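Local coordinates for protein mandelate racemase/muconate lactonizing enzyme (Jannaschia sp., PDB 4J3Z) that probably catalyses an isomerase-type reaction on a carboxylate substrate, as a member of the mandelate racemase/muconate lactonizing enzyme group of the enolase superfamily, at residues D8-A13 against A372-H377; G120-R125 against S327-L332; P181-I186 against A219-K224; D241-L246 against T270-H275. All coordinates share one frame; numbering follows the deposited sequence. Where two conformers were deposited one is given.

Contact 1: residues D8-A13 against A372-H377; sequences DIFAVA and AIANAH
F10 meets A374, and A13 meets H377, where strand 4-12, an outermost strand of the three-stranded antiparallel sheet in the N-terminal capping domain of the enolase-superfamily fold, packs on the short helix 371-376 near the end of the modelled chain. The two axes approach to 8.1 Å and are inclined at 62°. F10 projects toward the helix, its CG lying beside the backbone N and anti to the carbonyl carbon (chi1 -66°), which brings CD1 and CE1 to A374 and N375. CD1 packs on A374 CB at 4.0 Å. At the rim, N375 OD1 lies near the ring plane, 3.6 Å from F10 CE1, with amide and ring tilted 38° to each other. V12 continues the apolar seam by setting CG1 4.1 Å from H377 CB; F341 and L345 of helix 340-345 also touch V12. Just past the helix, H377 turns its ring back, where ND1 donates to I373 O at 3.1 Å with that oxygen close to the imidazole plane. This bond fixes the ring rotation, while A13 O approaches it obliquely, 3.4 Å from H377 CD2. The backbones themselves are joined by a nearly straight hydrogen bond from A13 N to H377 O, 2.7 Å long.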
loop_
_atom_site.group_PDB
_atom_site.type_symbol
_atom_site.label_atom_id
_atom_site.label_comp_id
_atom_site.label_asym_id
_atom_site.label_seq_id
_atom_site.Cartn_x
_atom_site.Cartn_y
_atom_site.Cartn_z
ATOM N N ASP D 8 38.936 1.948 33.169
ATOM C CA ASP D 8 39.992 2.802 32.649
ATOM C C ASP D 8 39.711 3.009 31.180
ATOM O O ASP D 8 39.378 2.061 30.470
ATOM C CB ASP D 8 41.366 2.170 32.870
ATOM C CG ASP D 8 41.617 1.817 34.323
ATOM O OD1 ASP D 8 41.100 2.521 35.227
ATOM O OD2 ASP D 8 42.341 0.828 34.564
ATOM N N ILE D 9 39.796 4.260 30.746
ATOM C CA ILE D 9 39.544 4.630 29.354
ATOM C C ILE D 9 40.871 5.071 28.748
ATOM O O ILE D 9 41.621 5.823 29.383
ATOM C CB ILE D 9 38.497 5.769 29.231
ATOM C CG1 ILE D 9 37.185 5.393 29.941
ATOM C CG2 ILE D 9 38.235 6.126 27.771
ATOM C CD1 ILE D 9 36.111 6.462 29.871
ATOM N N PHE D 10 41.145 4.588 27.532
ATOM C CA PHE D 10 42.343 4.949 26.764
ATOM C C PHE D 10 41.971 5.683 25.473
ATOM O O PHE D 10 41.203 5.173 24.647
ATOM C CB PHE D 10 43.164 3.699 26.402
ATOM C CG PHE D 10 43.761 2.985 27.586
ATOM C CD1 PHE D 10 44.987 3.380 28.113
ATOM C CD2 PHE D 10 43.108 1.902 28.165
ATOM C CE1 PHE D 10 45.547 2.721 29.193
ATOM C CE2 PHE D 10 43.661 1.241 29.256
ATOM C CZ PHE D 10 44.884 1.652 29.768
ATOM N N ALA D 11 42.514 6.885 25.304
ATOM C CA ALA D 11 42.376 7.612 24.051
ATOM C C ALA D 11 43.652 7.384 23.252
ATOM O O ALA D 11 44.736 7.794 23.672
ATOM C CB ALA D 11 42.158 9.084 24.320
ATOM N N VAL D 12 43.526 6.711 22.113
ATOM C CA VAL D 12 44.695 6.274 21.363
ATOM C C VAL D 12 44.800 6.953 19.989
ATOM O O VAL D 12 43.851 6.952 19.223
ATOM C CB VAL D 12 44.735 4.729 21.227
ATOM C CG1 VAL D 12 45.982 4.295 20.482
ATOM C CG2 VAL D 12 44.712 4.063 22.601
ATOM N N ALA D 13 45.956 7.541 19.703
ATOM C CA ALA D 13 46.237 8.134 18.386
ATOM C C ALA D 13 46.954 7.131 17.494
ATOM O O ALA D 13 48.080 6.731 17.796
ATOM C CB ALA D 13 47.073 9.402 18.526
ATOM N N ALA D 372 52.067 -0.041 27.508
ATOM C CA ALA D 372 53.142 0.827 27.031
ATOM C C ALA D 372 52.842 1.427 25.653
ATOM O O ALA D 372 53.033 2.622 25.440
ATOM C CB ALA D 372 54.467 0.078 27.031
ATOM N N ILE D 373 52.359 0.596 24.729
ATOM C CA ILE D 373 51.916 1.047 23.408
ATOM C C ILE D 373 50.750 2.017 23.531
ATOM O O ILE D 373 50.763 3.104 22.941
ATOM C CB ILE D 373 51.534 -0.152 22.508
ATOM C CG1 ILE D 373 52.749 -1.070 22.296
ATOM C CG2 ILE D 373 50.983 0.313 21.163
ATOM C CD1 ILE D 373 53.968 -0.384 21.698
ATOM N N ALA D 374 49.750 1.620 24.317
ATOM C CA ALA D 374 48.591 2.458 24.602
ATOM C C ALA D 374 49.005 3.864 25.013
ATOM O O ALA D 374 48.653 4.828 24.342
ATOM C CB ALA D 374 47.724 1.814 25.688
ATOM N N ASN D 375 49.764 3.971 26.105
ATOM C CA ASN D 375 50.108 5.267 26.709
ATOM C C ASN D 375 50.988 6.158 25.833
ATOM O O ASN D 375 50.710 7.352 25.682
ATOM C CB ASN D 375 50.726 5.071 28.104
ATOM C CG ASN D 375 49.731 4.498 29.109
ATOM O OD1 ASN D 375 48.523 4.779 29.048
ATOM N ND2 ASN D 375 50.232 3.695 30.043
ATOM N N ALA D 376 52.035 5.575 25.248
ATOM C CA ALA D 376 52.929 6.299 24.336
ATOM C C ALA D 376 52.184 6.990 23.190
ATOM O O ALA D 376 52.649 7.998 22.649
ATOM C CB ALA D 376 53.988 5.351 23.782
ATOM N N HIS D 377 51.028 6.439 22.826
ATOM C CA HIS D 377 50.202 6.985 21.747
ATOM C C HIS D 377 48.949 7.724 22.222
ATOM O O HIS D 377 48.044 7.975 21.419
ATOM C CB HIS D 377 49.774 5.867 20.804
ATOM C CG HIS D 377 50.861 5.376 19.905
ATOM N ND1 HIS D 377 51.751 4.391 20.279
ATOM C CD2 HIS D 377 51.179 5.708 18.631
ATOM C CE1 HIS D 377 52.579 4.149 19.278
ATOM N NE2 HIS D 377 52.253 4.935 18.267
#

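Contact 2: residues G120-R125 against S327-L332; sequences GKMNDR and SCPNLL
M122 and N123 reach from the approach to strand 125-131 onto the loop 327-332 that leads into strand 334-336; these two strands pair in parallel in the barrel of the enolase-superfamily fold, so the contact joins loops entering neighbouring strands. The side chains take different routes. M122 is bent at chi2 and chi3 (-68° and -53°), which folds its thioether across the P329 ring at about a right angle. Its methyl CE touches P329 CA at 3.5 Å, and SD lies 3.9 Å from P329 CG. E72 of a second subunit packs on both residues, placing this apolar crossing beside a subunit interface. N123 points toward the other loop and presents its amide nearly in plane to C328 O, while ND2 also donates to G325 O of the preceding helix. The bond from ND2 to C328 O is bent, 134° at the hydrogen, and the donor stands above the carbonyl plane. L331 N, closing a type I turn from C328, reaches the same oxygen from the opposite face, so two donors grip it. An alanine at N123 would leave C328 O with the turn bond alone and take the same donor from G325 O, and would probably let the turn shift relative to the incoming loop. Nearer the start of both segments, S327 CA directs a C-H...O contact of 3.5 Å at G120 O. The hydrogen bond itself spans 3.0 Å from N123 ND2 to C328 O.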
loop_
_atom_site.group_PDB
_atom_site.type_symbol
_atom_site.label_atom_id
_atom_site.label_comp_id
_atom_site.label_asym_id
_atom_site.label_seq_id
_atom_site.Cartn_x
_atom_site.Cartn_y
_atom_site.Cartn_z
ATOM N N GLY D 120 27.836 -20.421 18.653
ATOM C CA GLY D 120 28.967 -21.258 18.283
ATOM C C GLY D 120 29.586 -20.939 16.935
ATOM O O GLY D 120 29.315 -19.890 16.336
ATOM N N LYS D 121 30.399 -21.889 16.467
ATOM C CA LYS D 121 31.212 -21.770 15.264
ATOM C C LYS D 121 30.445 -22.129 13.987
ATOM O O LYS D 121 30.586 -23.229 13.457
ATOM C CB LYS D 121 32.435 -22.687 15.409
ATOM C CG LYS D 121 33.623 -22.362 14.521
ATOM C CD LYS D 121 34.560 -23.562 14.422
ATOM C CE LYS D 121 35.487 -23.699 15.616
ATOM N NZ LYS D 121 36.315 -24.940 15.538
ATOM N N MET D 122 29.644 -21.193 13.490
ATOM C CA MET D 122 28.984 -21.349 12.198
ATOM C C MET D 122 30.010 -21.349 11.076
ATOM O O MET D 122 30.092 -22.292 10.285
ATOM C CB MET D 122 27.990 -20.212 11.963
ATOM C CG MET D 122 26.538 -20.583 12.194
ATOM S SD MET D 122 25.877 -21.749 10.990
ATOM C CE MET D 122 26.260 -20.987 9.423
ATOM N N ASN D 123 30.778 -20.266 11.018
ATOM C CA ASN D 123 31.822 -20.099 10.025
ATOM C C ASN D 123 33.200 -20.411 10.607
ATOM O O ASN D 123 33.640 -19.755 11.554
ATOM C CB ASN D 123 31.764 -18.683 9.453
ATOM C CG ASN D 123 30.416 -18.364 8.833
ATOM O OD1 ASN D 123 30.012 -18.998 7.858
ATOM N ND2 ASN D 123 29.708 -17.384 9.398
ATOM N N ASP D 124 33.852 -21.436 10.049
ATOM C CA ASP D 124 35.215 -21.827 10.446
ATOM C C ASP D 124 36.203 -20.714 10.127
ATOM O O ASP D 124 37.100 -20.411 10.905
ATOM C CB ASP D 124 35.643 -23.110 9.729
ATOM C CG ASP D 124 35.358 -24.362 10.539
ATOM O OD1 ASP D 124 34.539 -24.296 11.483
ATOM O OD2 ASP D 124 35.960 -25.420 10.228
ATOM N N ARG D 125 36.024 -20.135 8.951
ATOM C CA ARG D 125 36.789 -18.993 8.499
ATOM C C ARG D 125 35.782 -17.953 8.020
ATOM O O ARG D 125 34.693 -18.298 7.545
ATOM C CB ARG D 125 37.733 -19.377 7.349
ATOM C CG ARG D 125 39.051 -20.025 7.768
ATOM C CD ARG D 125 40.113 -19.911 6.665
ATOM N NE ARG D 125 39.535 -20.126 5.339
ATOM C CZ ARG D 125 40.078 -19.740 4.187
ATOM N NH1 ARG D 125 39.435 -19.985 3.050
ATOM N NH2 ARG D 125 41.254 -19.111 4.155
ATOM N N SER D 327 29.562 -16.320 14.292
ATOM C CA SER D 327 28.320 -16.874 14.798
ATOM C C SER D 327 27.092 -16.722 13.890
ATOM O O SER D 327 26.059 -17.363 14.149
ATOM C CB SER D 327 28.030 -16.253 16.160
ATOM O OG SER D 327 28.085 -14.838 16.084
ATOM N N CYS D 328 27.195 -15.893 12.844
ATOM C CA CYS D 328 26.043 -15.571 11.985
ATOM C C CYS D 328 26.047 -16.333 10.652
ATOM O O CYS D 328 27.002 -16.214 9.868
ATOM C CB CYS D 328 25.956 -14.066 11.705
ATOM S SG CYS D 328 25.822 -12.963 13.140
ATOM N N PRO D 329 24.980 -17.124 10.395
ATOM C CA PRO D 329 24.770 -17.800 9.106
ATOM C C PRO D 329 24.675 -16.841 7.930
ATOM O O PRO D 329 24.996 -17.219 6.792
ATOM C CB PRO D 329 23.430 -18.521 9.307
ATOM C CG PRO D 329 23.399 -18.808 10.779
ATOM C CD PRO D 329 24.038 -17.605 11.425
ATOM N N ASN D 330 24.251 -15.610 8.207
ATOM C CA ASN D 330 24.024 -14.597 7.178
ATOM C C ASN D 330 25.188 -13.617 7.009
ATOM O O ASN D 330 25.045 -12.584 6.359
ATOM C CB ASN D 330 22.724 -13.832 7.463
ATOM C CG ASN D 330 22.766 -13.079 8.777
ATOM O OD1 ASN D 330 23.384 -13.528 9.739
ATOM N ND2 ASN D 330 22.108 -11.926 8.823
ATOM N N LEU D 331 26.339 -13.939 7.591
ATOM C CA LEU D 331 27.517 -13.093 7.434
ATOM C C LEU D 331 28.009 -13.068 5.989
ATOM O O LEU D 331 28.237 -14.115 5.388
ATOM C CB LEU D 331 28.658 -13.562 8.340
ATOM C CG LEU D 331 29.860 -12.609 8.308
ATOM C CD1 LEU D 331 29.696 -11.500 9.341
ATOM C CD2 LEU D 331 31.148 -13.374 8.527
ATOM N N LEU D 332 28.168 -11.870 5.436
ATOM C CA LEU D 332 28.810 -11.724 4.134
ATOM C C LEU D 332 30.330 -11.520 4.274
ATOM O O LEU D 332 31.107 -12.318 3.746
ATOM C CB LEU D 332 28.157 -10.609 3.325
ATOM C CG LEU D 332 28.766 -10.287 1.962
ATOM C CD1 LEU D 332 28.591 -11.422 0.962
ATOM C CD2 LEU D 332 28.162 -8.995 1.445
#

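Contact 3: residues P181-I186 against A219-K224; sequences PALSDI and AIRLAK
R221 starts with CG beside its backbone N and anti to the carbonyl carbon, then bends at chi3 (68°), carrying the guanidinium off helix 216-226 and over I186 of helix 183-200. I186 answers with an extended branch, CG1 anti to its own carbonyl carbon (chi1 -60°), and its CD1 settles over one face of the guanidinium, offset toward the rim and 3.8 Å from R221 NH2. L183 CD2 comes from a different direction, lying at the edge of the same group, also 3.8 Å from NH2; both side chains cross the arginine at about a right angle. P181 O is 3.7 Å from R221 NH1, too long to count as a bond. The next residue, L222, sends CD1 to I186, 3.8 Å from I186 CA and 4.0 Å from I186 CG1. These helices are successive outer helices of the barrel domain, flanking strand 205-209, and the helix-to-helix contact contains no hydrogen bond. The polar end of R221 is satisfied elsewhere: NH2 forms salt bridges with D205 and D230 of a fourth subunit, the latter also packing on I186. The chemistry therefore suggests a buried charge whose carbon neighbours hold the guanidinium by its face and edge while two acids of the adjoining subunit probably balance its charge, linking the packing within the chain to the assembly.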
loop_
_atom_site.group_PDB
_atom_site.type_symbol
_atom_site.label_atom_id
_atom_site.label_comp_id
_atom_site.label_asym_id
_atom_site.label_seq_id
_atom_site.Cartn_x
_atom_site.Cartn_y
_atom_site.Cartn_z
ATOM N N PRO D 181 25.366 14.591 -7.234
ATOM C CA PRO D 181 26.734 14.254 -7.633
ATOM C C PRO D 181 27.149 14.964 -8.913
ATOM O O PRO D 181 26.353 15.077 -9.850
ATOM C CB PRO D 181 26.679 12.733 -7.865
ATOM C CG PRO D 181 25.234 12.399 -8.026
ATOM C CD PRO D 181 24.504 13.396 -7.175
ATOM N N ALA D 182 28.384 15.453 -8.940
ATOM C CA ALA D 182 28.936 16.125 -10.116
ATOM C C ALA D 182 29.135 15.130 -11.244
ATOM O O ALA D 182 29.392 13.941 -11.000
ATOM C CB ALA D 182 30.261 16.789 -9.765
ATOM N N LEU D 183 29.042 15.605 -12.481
ATOM C CA LEU D 183 29.382 14.761 -13.624
ATOM C C LEU D 183 30.792 14.165 -13.525
ATOM O O LEU D 183 31.020 13.041 -13.965
ATOM C CB LEU D 183 29.197 15.516 -14.941
ATOM C CG LEU D 183 27.765 15.593 -15.481
ATOM C CD1 LEU D 183 27.704 16.528 -16.668
ATOM C CD2 LEU D 183 27.224 14.220 -15.861
ATOM N N SER D 184 31.720 14.898 -12.909
ATOM C CA SER D 184 33.104 14.443 -12.754
ATOM C C SER D 184 33.241 13.352 -11.696
ATOM O O SER D 184 34.132 12.499 -11.797
ATOM C CB SER D 184 34.019 15.617 -12.404
ATOM O OG SER D 184 33.709 16.106 -11.106
ATOM N N ASP D 185 32.369 13.410 -10.679
ATOM C CA ASP D 185 32.316 12.419 -9.593
ATOM C C ASP D 185 31.784 11.090 -10.107
ATOM O O ASP D 185 32.191 10.032 -9.640
ATOM C CB ASP D 185 31.401 12.881 -8.449
ATOM C CG ASP D 185 31.966 14.063 -7.651
ATOM O OD1 ASP D 185 33.206 14.206 -7.529
ATOM O OD2 ASP D 185 31.137 14.839 -7.112
ATOM N N ILE D 186 30.857 11.160 -11.054
ATOM C CA ILE D 186 30.229 9.980 -11.652
ATOM C C ILE D 186 31.253 9.376 -12.604
ATOM O O ILE D 186 31.595 8.183 -12.527
ATOM C CB ILE D 186 28.930 10.380 -12.390
ATOM C CG1 ILE D 186 27.936 11.021 -11.413
ATOM C CG2 ILE D 186 28.295 9.186 -13.087
ATOM C CD1 ILE D 186 26.888 11.910 -12.054
ATOM N N ALA D 219 22.019 9.655 -6.077
ATOM C CA ALA D 219 22.499 8.290 -5.878
ATOM C C ALA D 219 22.126 7.344 -7.026
ATOM O O ALA D 219 22.922 6.490 -7.427
ATOM C CB ALA D 219 21.988 7.749 -4.556
ATOM N N ILE D 220 20.920 7.519 -7.555
ATOM C CA ILE D 220 20.415 6.711 -8.657
ATOM C C ILE D 220 21.142 6.960 -9.989
ATOM O O ILE D 220 21.488 6.011 -10.694
ATOM C CB ILE D 220 18.902 6.908 -8.824
ATOM C CG1 ILE D 220 18.192 6.523 -7.513
ATOM C CG2 ILE D 220 18.398 6.128 -10.044
ATOM C CD1 ILE D 220 16.813 7.134 -7.336
ATOM N N ARG D 221 21.370 8.227 -10.330
ATOM C CA ARG D 221 22.242 8.577 -11.452
ATOM C C ARG D 221 23.608 7.901 -11.336
ATOM O O ARG D 221 24.135 7.416 -12.327
ATOM C CB ARG D 221 22.448 10.089 -11.535
ATOM C CG ARG D 221 21.246 10.872 -12.044
ATOM C CD ARG D 221 21.513 12.362 -11.922
ATOM N NE ARG D 221 22.568 12.810 -12.836
ATOM C CZ ARG D 221 23.305 13.901 -12.657
ATOM N NH1 ARG D 221 23.123 14.665 -11.581
ATOM N NH2 ARG D 221 24.230 14.230 -13.547
ATOM N N LEU D 222 24.168 7.864 -10.125
ATOM C CA LEU D 222 25.499 7.290 -9.903
ATOM C C LEU D 222 25.459 5.775 -10.044
ATOM O O LEU D 222 26.312 5.176 -10.721
ATOM C CB LEU D 222 26.031 7.699 -8.524
ATOM C CG LEU D 222 27.455 7.325 -8.098
ATOM C CD1 LEU D 222 28.480 7.765 -9.126
ATOM C CD2 LEU D 222 27.745 7.961 -6.745
ATOM N N ALA D 223 24.449 5.165 -9.420
ATOM C CA ALA D 223 24.223 3.725 -9.493
ATOM C C ALA D 223 24.090 3.248 -10.940
ATOM O O ALA D 223 24.470 2.121 -11.270
ATOM C CB ALA D 223 22.986 3.357 -8.695
ATOM N N LYS D 224 23.567 4.111 -11.773
ATOM C CA LYS D 224 23.429 3.904 -13.189
ATOM C C LYS D 224 24.727 3.851 -13.973
ATOM O O LYS D 224 24.822 3.148 -14.948
ATOM C CB LYS D 224 22.397 4.853 -13.817
ATOM C CG LYS D 224 20.957 4.390 -13.735
ATOM C CD LYS D 224 20.855 2.898 -13.900
ATOM C CE LYS D 224 19.781 2.264 -13.069
ATOM N NZ LYS D 224 19.208 1.039 -13.639
#

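Contact 4: residues D241-L246 against T270-H275; sequences DNLPGL and TQALHH
Two neighbouring beta-alpha units of the barrel domain meet where the loop after strand 233-235 enters helix 246-252 and packs against the C-terminal end of helix 266-274, with L243, P244 and L246 in touch with A272 and H275. P244 CA stands over the centre of the H275 imidazole, 3.4 Å from the centroid and only 7° off the ring normal, a CH-pi contact. The proline ring extends over the same group, its CB 3.8 Å from H275 CE1. H275 reaches this place from just beyond the helix with CG beside its backbone N (chi1 -82°), and ND1 donates a weak hydrogen bond to Q271 O one turn back, at 3.1 Å. L243 O is packed against the base of the same residue, 3.2 Å from H275 CB; it lies near ND1 too, but at an angle too poor for a bond, and instead accepts from L246 N. Behind the histidine the contact is apolar. L243 splits its two methyls, CD1 on Q271 CB at 4.0 Å and CD2 on A272 CB, while L246 brings CD1 to the same A272 CB at 4.1 Å. T259 of strand 257-259 touches both L246 and A272, closing this apolar patch toward the barrel. An alanine in place of H275 would take away the ring under P244 and is likely to leave a gap between the loop and the helix end. Packing of this kind, between successive outer elements around an intervening strand, belongs to the beta/alpha barrel.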
loop_
_atom_site.group_PDB
_atom_site.type_symbol
_atom_site.label_atom_id
_atom_site.label_comp_id
_atom_site.label_asym_id
_atom_site.label_seq_id
_atom_site.Cartn_x
_atom_site.Cartn_y
_atom_site.Cartn_z
ATOM N N ASP D 241 20.073 9.985 7.980
ATOM C CA ASP D 241 18.891 10.614 8.569
ATOM C C ASP D 241 17.674 10.524 7.657
ATOM O O ASP D 241 16.618 11.086 7.965
ATOM C CB ASP D 241 19.180 12.089 8.929
ATOM C CG ASP D 241 19.313 13.007 7.692
ATOM O OD1 ASP D 241 19.196 12.526 6.540
ATOM O OD2 ASP D 241 19.538 14.222 7.873
ATOM N N ASN D 242 17.818 9.838 6.521
ATOM C CA ASN D 242 16.695 9.671 5.593
ATOM C C ASN D 242 16.496 8.238 5.111
ATOM O O ASN D 242 16.475 7.967 3.909
ATOM C CB ASN D 242 16.801 10.649 4.414
ATOM C CG ASN D 242 15.572 10.622 3.514
ATOM O OD1 ASN D 242 14.503 10.125 3.896
ATOM N ND2 ASN D 242 15.723 11.143 2.300
ATOM N N LEU D 243 16.307 7.326 6.061
ATOM C CA LEU D 243 16.044 5.918 5.737
ATOM C C LEU D 243 14.826 5.646 4.855
ATOM O O LEU D 243 14.840 4.666 4.100
ATOM C CB LEU D 243 15.979 5.062 7.000
ATOM C CG LEU D 243 17.250 5.096 7.844
ATOM C CD1 LEU D 243 17.050 4.392 9.171
ATOM C CD2 LEU D 243 18.458 4.560 7.090
ATOM N N PRO D 244 13.782 6.506 4.917
ATOM C CA PRO D 244 12.705 6.294 3.943
ATOM C C PRO D 244 13.143 6.548 2.509
ATOM O O PRO D 244 12.390 6.270 1.590
ATOM C CB PRO D 244 11.629 7.314 4.361
ATOM C CG PRO D 244 11.915 7.602 5.801
ATOM C CD PRO D 244 13.412 7.530 5.914
ATOM N N GLY D 245 14.345 7.076 2.324
ATOM C CA GLY D 245 14.860 7.360 0.990
ATOM C C GLY D 245 15.624 6.206 0.372
ATOM O O GLY D 245 15.986 6.261 -0.801
ATOM N N LEU D 246 15.877 5.165 1.164
ATOM C CA LEU D 246 16.538 3.965 0.654
ATOM C C LEU D 246 15.666 3.238 -0.352
ATOM O O LEU D 246 16.168 2.746 -1.367
ATOM C CB LEU D 246 16.926 3.013 1.783
ATOM C CG LEU D 246 18.096 3.448 2.663
ATOM C CD1 LEU D 246 18.461 2.363 3.657
ATOM C CD2 LEU D 246 19.302 3.880 1.852
ATOM N N THR D 270 16.178 -1.949 11.652
ATOM C CA THR D 270 14.843 -2.422 11.231
ATOM C C THR D 270 14.242 -1.518 10.150
ATOM O O THR D 270 13.795 -1.991 9.101
ATOM C CB THR D 270 13.874 -2.490 12.438
ATOM O OG1 THR D 270 14.348 -3.457 13.384
ATOM C CG2 THR D 270 12.453 -2.853 12.008
ATOM N N GLN D 271 14.245 -0.215 10.413
ATOM C CA GLN D 271 13.776 0.781 9.439
ATOM C C GLN D 271 14.551 0.755 8.115
ATOM O O GLN D 271 13.979 1.000 7.062
ATOM C CB GLN D 271 13.795 2.180 10.061
ATOM C CG GLN D 271 12.498 2.538 10.782
ATOM C CD GLN D 271 12.714 3.246 12.111
ATOM O OE1 GLN D 271 12.182 2.816 13.139
ATOM N NE2 GLN D 271 13.487 4.345 12.103
ATOM N N ALA D 272 15.844 0.459 8.167
ATOM C CA ALA D 272 16.657 0.343 6.949
ATOM C C ALA D 272 16.324 -0.946 6.205
ATOM O O ALA D 272 16.451 -1.028 4.982
ATOM C CB ALA D 272 18.144 0.397 7.279
ATOM N N LEU D 273 15.908 -1.959 6.959
ATOM C CA LEU D 273 15.490 -3.229 6.375
ATOM C C LEU D 273 14.115 -3.109 5.729
ATOM O O LEU D 273 13.867 -3.690 4.669
ATOM C CB LEU D 273 15.508 -4.332 7.426
ATOM C CG LEU D 273 16.896 -4.827 7.851
ATOM C CD1 LEU D 273 16.762 -5.780 9.024
ATOM C CD2 LEU D 273 17.648 -5.493 6.704
ATOM N N HIS D 274 13.233 -2.348 6.367
ATOM C CA HIS D 274 11.906 -2.132 5.807
ATOM C C HIS D 274 11.948 -1.265 4.554
ATOM O O HIS D 274 11.017 -1.313 3.733
ATOM C CB HIS D 274 10.948 -1.552 6.846
ATOM C CG HIS D 274 10.119 -2.590 7.540
ATOM N ND1 HIS D 274 9.909 -2.590 8.904
ATOM C CD2 HIS D 274 9.447 -3.661 7.057
ATOM C CE1 HIS D 274 9.147 -3.619 9.230
ATOM N NE2 HIS D 274 8.853 -4.284 8.128
ATOM N N HIS D 275 13.036 -0.513 4.378
ATOM C CA HIS D 275 13.132 0.402 3.254
ATOM C C HIS D 275 14.029 -0.064 2.117
ATOM O O HIS D 275 14.239 0.675 1.154
ATOM C CB HIS D 275 13.505 1.814 3.728
ATOM C CG HIS D 275 12.336 2.611 4.218
ATOM N ND1 HIS D 275 12.238 3.067 5.517
ATOM C CD2 HIS D 275 11.208 3.020 3.589
ATOM C CE1 HIS D 275 11.105 3.732 5.661
ATOM N NE2 HIS D 275 10.461 3.717 4.507
#

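Overall arrangement
Contact 1 stands apart: it joins the capping-domain sheet to the C-terminal helix, about 32 to 41 Å between centres from the others, while contacts 2, 3 and 4 lie around the barrel. Contact 3, though the farthest from the chain centre, is buried, with a neighbouring subunit packed against it; the other three are partly buried. Contacts 3 and 4 come closest, about 7 Å between nearest atoms. Chemistry follows place. Contact 1 relies on one backbone bond, contact 2 on a side-chain amide gripping a turn carbonyl, whereas contacts 3 and 4 have no hydrogen bond across them and rest on aliphatic packing, against a guanidinium in one and an imidazole face in the other.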